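Local coordinates for protein TRAP-type transporter, periplasmic component (Cupriavidus necator, PDB 4P8B) that probably serves as the periplasmic solute-binding component of a TRAP transporter, capturing (S)-2-acetolactate for uptake into the cell, at residues A[49-54]-A[269-274]; A[55-58]-A[64-67]. All coordinates share one frame; numbering follows the deposited sequence.

Interaction 1: A[49-54]-A[269-274]; sequences GEIWAD and VDAGKQ
Ala271 sets its methyl against the backbone of helix 44-59 where that helix runs beside helix 258-279, the two pointing in nearly opposite directions (152° between the segment axes). They form a nearly antiparallel helix pair lying on the mixed five-stranded sheet of the alpha/beta solute-binding fold. The axes come within 8.4 Å, a close approach made possible by the smallest of side chains: Ala271 CB lies 3.7 Å from Trp52 N, and the CA atoms of Trp52 and Ala271 are 5.2 Å apart. A lone methyl lets the two backbones come this near.

The remaining apolar contacts gather round this methyl. Trp52 brings its CB to 3.9 Å from Ala271 CB, while its indole, with CG anti to the backbone N (chi1 -173°), lies between helix 258-279 and the sheet, reaching Met35 and Val95 and meeting Phe246 edge-to-face. Ile51 adds its CG2 branch, 3.9 Å from Ala271 CB; CD1, at the end of its other branch, meets Gln274.

The contact with Gln274 is mixed, carbon against amide. The two side chains cross at a slant, with Ile51 CD1 3.5 Å from Gln274 OE1; Ile51 CG2 lies farther off, 4.0 Å from both OE1 and NE2 of Gln274. Gln274 is exposed, and a polar end suits such a place: the amide does the touching, with CB at the margin.

No hydrogen bond passes between the two segments. The buried polar group of Trp52, its indole N-H, is instead satisfied by the carbonyl of Val264, two turns before Ala271 on the same helix. Pure van der Waals contact therefore joins these segments, and shape sets their spacing, with the indole bond supplying a directional tie between the two helices nearby.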
loop_
_atom_site.group_PDB
_atom_site.type_symbol
_atom_site.label_atom_id
_atom_site.label_comp_id
_atom_site.label_asym_id
_atom_site.label_seq_id
_atom_site.Cartn_x
_atom_site.Cartn_y
_atom_site.Cartn_z
ATOM N N GLY A 49 11.584 -4.343 4.789
ATOM C CA GLY A 49 11.884 -5.744 4.546
ATOM C C GLY A 49 13.321 -6.097 4.900
ATOM O O GLY A 49 13.599 -7.145 5.499
ATOM N N GLU A 50 14.243 -5.218 4.517
ATOM C CA GLU A 50 15.667 -5.385 4.797
ATOM C C GLU A 50 15.908 -5.401 6.300
ATOM O O GLU A 50 16.658 -6.235 6.802
ATOM C CB GLU A 50 16.411 -4.222 4.157
ATOM C CG GLU A 50 17.918 -4.259 4.130
ATOM C CD GLU A 50 18.451 -3.113 3.264
ATOM O OE1 GLU A 50 18.482 -1.962 3.751
ATOM O OE2 GLU A 50 18.793 -3.347 2.084
ATOM N N ILE A 51 15.286 -4.477 7.024
ATOM C CA ILE A 51 15.455 -4.410 8.475
ATOM C C ILE A 51 14.940 -5.697 9.109
ATOM O O ILE A 51 15.582 -6.264 10.001
ATOM C CB ILE A 51 14.717 -3.191 9.069
ATOM C CG1 ILE A 51 15.390 -1.898 8.599
ATOM C CG2 ILE A 51 14.663 -3.248 10.606
ATOM C CD1 ILE A 51 14.574 -0.623 8.828
ATOM N N TRP A 52 13.800 -6.187 8.639
ATOM C CA TRP A 52 13.239 -7.416 9.176
ATOM C C TRP A 52 14.231 -8.554 8.974
ATOM O O TRP A 52 14.537 -9.304 9.909
ATOM C CB TRP A 52 11.926 -7.726 8.465
ATOM C CG TRP A 52 11.161 -8.884 9.037
ATOM C CD1 TRP A 52 11.291 -9.448 10.280
ATOM C CD2 TRP A 52 10.139 -9.618 8.370
ATOM N NE1 TRP A 52 10.394 -10.487 10.418
ATOM C CE2 TRP A 52 9.678 -10.614 9.256
ATOM C CE3 TRP A 52 9.556 -9.525 7.101
ATOM C CZ2 TRP A 52 8.663 -11.500 8.916
ATOM C CZ3 TRP A 52 8.549 -10.404 6.768
ATOM C CH2 TRP A 52 8.100 -11.373 7.676
ATOM N N ALA A 53 14.729 -8.694 7.754
ATOM C CA ALA A 53 15.652 -9.780 7.439
ATOM C C ALA A 53 16.910 -9.695 8.287
ATOM O O ALA A 53 17.365 -10.717 8.828
ATOM C CB ALA A 53 15.991 -9.736 5.961
ATOM N N ASP A 54 17.467 -8.496 8.433
ATOM C CA ASP A 54 18.699 -8.300 9.200
ATOM C C ASP A 54 18.454 -8.629 10.667
ATOM O O ASP A 54 19.282 -9.285 11.311
ATOM C CB ASP A 54 19.245 -6.869 9.077
ATOM C CG ASP A 54 19.724 -6.522 7.675
ATOM O OD1 ASP A 54 19.860 -7.434 6.838
ATOM O OD2 ASP A 54 19.983 -5.324 7.417
ATOM N N VAL A 269 7.624 -6.788 14.108
ATOM C CA VAL A 269 7.052 -5.660 14.843
ATOM C C VAL A 269 8.023 -4.479 14.895
ATOM O O VAL A 269 7.638 -3.337 14.629
ATOM C CB VAL A 269 6.650 -6.115 16.261
ATOM C CG1 VAL A 269 6.334 -4.913 17.174
ATOM C CG2 VAL A 269 5.465 -7.065 16.158
ATOM N N ASP A 270 9.290 -4.763 15.200
ATOM C CA ASP A 270 10.334 -3.735 15.241
ATOM C C ASP A 270 10.566 -3.109 13.868
ATOM O O ASP A 270 10.655 -1.881 13.726
ATOM C CB ASP A 270 11.656 -4.316 15.758
ATOM C CG ASP A 270 11.589 -4.725 17.211
ATOM O OD1 ASP A 270 10.615 -4.341 17.890
ATOM O OD2 ASP A 270 12.515 -5.440 17.673
ATOM N N ALA A 271 10.638 -3.956 12.850
ATOM C CA ALA A 271 10.816 -3.460 11.483
ATOM C C ALA A 271 9.637 -2.605 11.030
ATOM O O ALA A 271 9.820 -1.587 10.360
ATOM C CB ALA A 271 11.006 -4.606 10.544
ATOM N N GLY A 272 8.423 -3.023 11.378
ATOM C CA GLY A 272 7.231 -2.300 10.982
ATOM C C GLY A 272 7.187 -0.906 11.579
ATOM O O GLY A 272 6.854 0.061 10.885
ATOM N N LYS A 273 7.543 -0.780 12.850
ATOM C CA LYS A 273 7.551 0.537 13.478
ATOM C C LYS A 273 8.575 1.439 12.819
ATOM O O LYS A 273 8.283 2.608 12.539
ATOM C CB LYS A 273 7.834 0.458 14.981
ATOM C CG LYS A 273 6.662 0.014 15.826
ATOM C CD LYS A 273 6.973 0.130 17.313
ATOM C CE LYS A 273 8.028 -0.875 17.741
ATOM N NZ LYS A 273 7.944 -1.151 19.202
ATOM N N GLN A 274 9.775 0.920 12.593
ATOM C CA GLN A 274 10.798 1.699 11.897
ATOM C C GLN A 274 10.331 2.084 10.510
ATOM O O GLN A 274 10.524 3.226 10.061
ATOM C CB GLN A 274 12.097 0.907 11.805
ATOM C CG GLN A 274 12.822 0.787 13.130
ATOM C CD GLN A 274 14.166 0.124 12.984
ATOM O OE1 GLN A 274 14.942 0.472 12.093
ATOM N NE2 GLN A 274 14.433 -0.867 13.824
#

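Interaction 2: A[55-58]-A[64-67]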
loop_
_atom_site.group_PDB
_atom_site.type_symbol
_atom_site.label_atom_id
_atom_site.label_comp_id
_atom_site.label_asym_id
_atom_site.label_seq_id
_atom_site.Cartn_x
_atom_site.Cartn_y
_atom_site.Cartn_z
ATOM N N LEU A 55 17.322 -8.210 11.220
ATOM C CA LEU A 55 17.075 -8.471 12.633
ATOM C C LEU A 55 16.872 -9.958 12.886
ATOM O O LEU A 55 17.316 -10.485 13.908
ATOM C CB LEU A 55 15.851 -7.703 13.118
ATOM C CG LEU A 55 15.990 -6.187 13.249
ATOM C CD1 LEU A 55 14.656 -5.576 13.687
ATOM C CD2 LEU A 55 17.088 -5.790 14.231
ATOM N N VAL A 56 16.193 -10.645 11.978
ATOM C CA VAL A 56 15.965 -12.078 12.140
ATOM C C VAL A 56 17.274 -12.838 12.128
ATOM O O VAL A 56 17.505 -13.715 12.972
ATOM C CB VAL A 56 15.046 -12.637 11.047
ATOM C CG1 VAL A 56 15.105 -14.158 11.038
ATOM C CG2 VAL A 56 13.614 -12.127 11.245
ATOM N N LYS A 57 18.145 -12.500 11.192
ATOM C CA LYS A 57 19.432 -13.165 11.102
ATOM C C LYS A 57 20.195 -12.938 12.389
ATOM O O LYS A 57 20.682 -13.895 13.000
ATOM C CB LYS A 57 20.211 -12.629 9.911
ATOM C CG LYS A 57 21.437 -13.473 9.595
ATOM C CD LYS A 57 21.978 -13.129 8.225
ATOM C CE LYS A 57 23.072 -12.090 8.325
ATOM N NZ LYS A 57 24.377 -12.749 8.607
ATOM N N GLN A 58 20.311 -11.684 12.799
ATOM C CA GLN A 58 21.031 -11.308 14.007
ATOM C C GLN A 58 20.523 -12.059 15.232
ATOM O O GLN A 58 21.314 -12.619 15.985
ATOM C CB GLN A 58 20.905 -9.799 14.230
ATOM C CG GLN A 58 21.638 -9.281 15.462
ATOM C CD GLN A 58 21.736 -7.763 15.492
ATOM O OE1 GLN A 58 21.194 -7.073 14.626
ATOM N NE2 GLN A 58 22.428 -7.236 16.500
ATOM N N ILE A 64 18.373 -18.323 10.766
ATOM C CA ILE A 64 17.385 -18.016 9.738
ATOM C C ILE A 64 17.925 -16.916 8.829
ATOM O O ILE A 64 18.089 -15.769 9.257
ATOM C CB ILE A 64 16.030 -17.621 10.332
ATOM C CG1 ILE A 64 15.465 -18.767 11.173
ATOM C CG2 ILE A 64 15.053 -17.260 9.197
ATOM C CD1 ILE A 64 14.132 -18.460 11.819
ATOM N N ASN A 65 18.207 -17.305 7.587
ATOM C CA ASN A 65 18.888 -16.476 6.601
ATOM C C ASN A 65 17.928 -16.185 5.470
ATOM O O ASN A 65 17.466 -17.088 4.783
ATOM C CB ASN A 65 20.119 -17.220 6.052
ATOM C CG ASN A 65 20.707 -16.550 4.841
ATOM O OD1 ASN A 65 20.927 -17.190 3.808
ATOM N ND2 ASN A 65 20.956 -15.247 4.948
ATOM N N ILE A 66 17.583 -14.914 5.304
ATOM C CA ILE A 66 16.533 -14.528 4.377
ATOM C C ILE A 66 17.075 -13.670 3.238
ATOM O O ILE A 66 17.798 -12.707 3.470
ATOM C CB ILE A 66 15.451 -13.731 5.101
ATOM C CG1 ILE A 66 14.846 -14.539 6.253
ATOM C CG2 ILE A 66 14.349 -13.301 4.116
ATOM C CD1 ILE A 66 14.185 -13.653 7.318
ATOM N N LYS A 67 16.731 -14.051 2.013
ATOM C CA LYS A 67 17.116 -13.294 0.840
ATOM C C LYS A 67 15.907 -12.501 0.352
ATOM O O LYS A 67 14.801 -13.039 0.259
ATOM C CB LYS A 67 17.612 -14.230 -0.258
ATOM C CG LYS A 67 17.927 -13.510 -1.570
ATOM C CD LYS A 67 18.619 -14.416 -2.584
ATOM C CE LYS A 67 20.048 -14.732 -2.173
ATOM N NZ LYS A 67 20.966 -13.582 -2.393
#
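Val56 meets Ile64 and Ile66 where helix 44-59 packs against the chain entering strand 66-69, the second half of the beta-alpha-beta unit made by strand 33-36, this helix and strand 66-69. The touching is done by one branch of the valine. Its CG1, anti to the backbone N (chi1 166°), comes within 3.6 Å of Ile64 CG2 and 3.9 Å of Ile66 CD1, so a single methyl serves both isoleucines. Val56 and Ile64 meet branch against branch, whereas Ile66 reaches over with the far end of its longer arm. Isoleucine suits positions 64 and 66: beta-branched residues are at ease in the extended conformation that leads into the strand, and each offers the valine a methyl.

Farther out, Lys57 marks the solvent edge. Its CB and CG lie by Ile64 O, and its aliphatic chain runs alongside the side chain of Asn65 in the same direction, so that two polar residues make up a border facing solvent.

Behind this first shell, helix 258-279 continues the apolar layer, for Val56 also touches Val264 and Ala267. Backbone hydrogen bonds between Tyr33 and both Asn65 and Lys67 hold the incoming chain next to strand 33-36 at the edge of the sheet, where Ile64 and Ile66 also pack on Tyr33. The turn itself is fastened by Thr60, whose hydroxyl oxygen is hydrogen-bonded both to the carbonyl of Val56 and to the amide of Ile64, tying the end of the helix to the start of the returning chain.

No conventional hydrogen bond satisfies the buried carbonyl of Ile64; what it meets is the CA-H of Lys57, with CA 3.5 Å from Ile64 O and an angle of 138° at the hydrogen.

Both contacts use helix 44-59, on successive parts of its length, and each is partly buried and remote from the acetolactate site. Interaction 1 joins the helix to the distant helix 258-279, across 214 intervening residues; interaction 2 joins it to the chain leading into strand 66-69, which follows almost at once. Each has an apolar centre and a more open, polar rim, Gln274 in the first and Lys57 with Asn65 in the second. They differ in what fills the centre: a small alanine between close helices, but branched aliphatics between helix and returning chain. Leu55 CD1 packs 3.9 Å from Asp270 CB, and Ala53 CB lies 4.1 Å from Ile66 CB, linking the two.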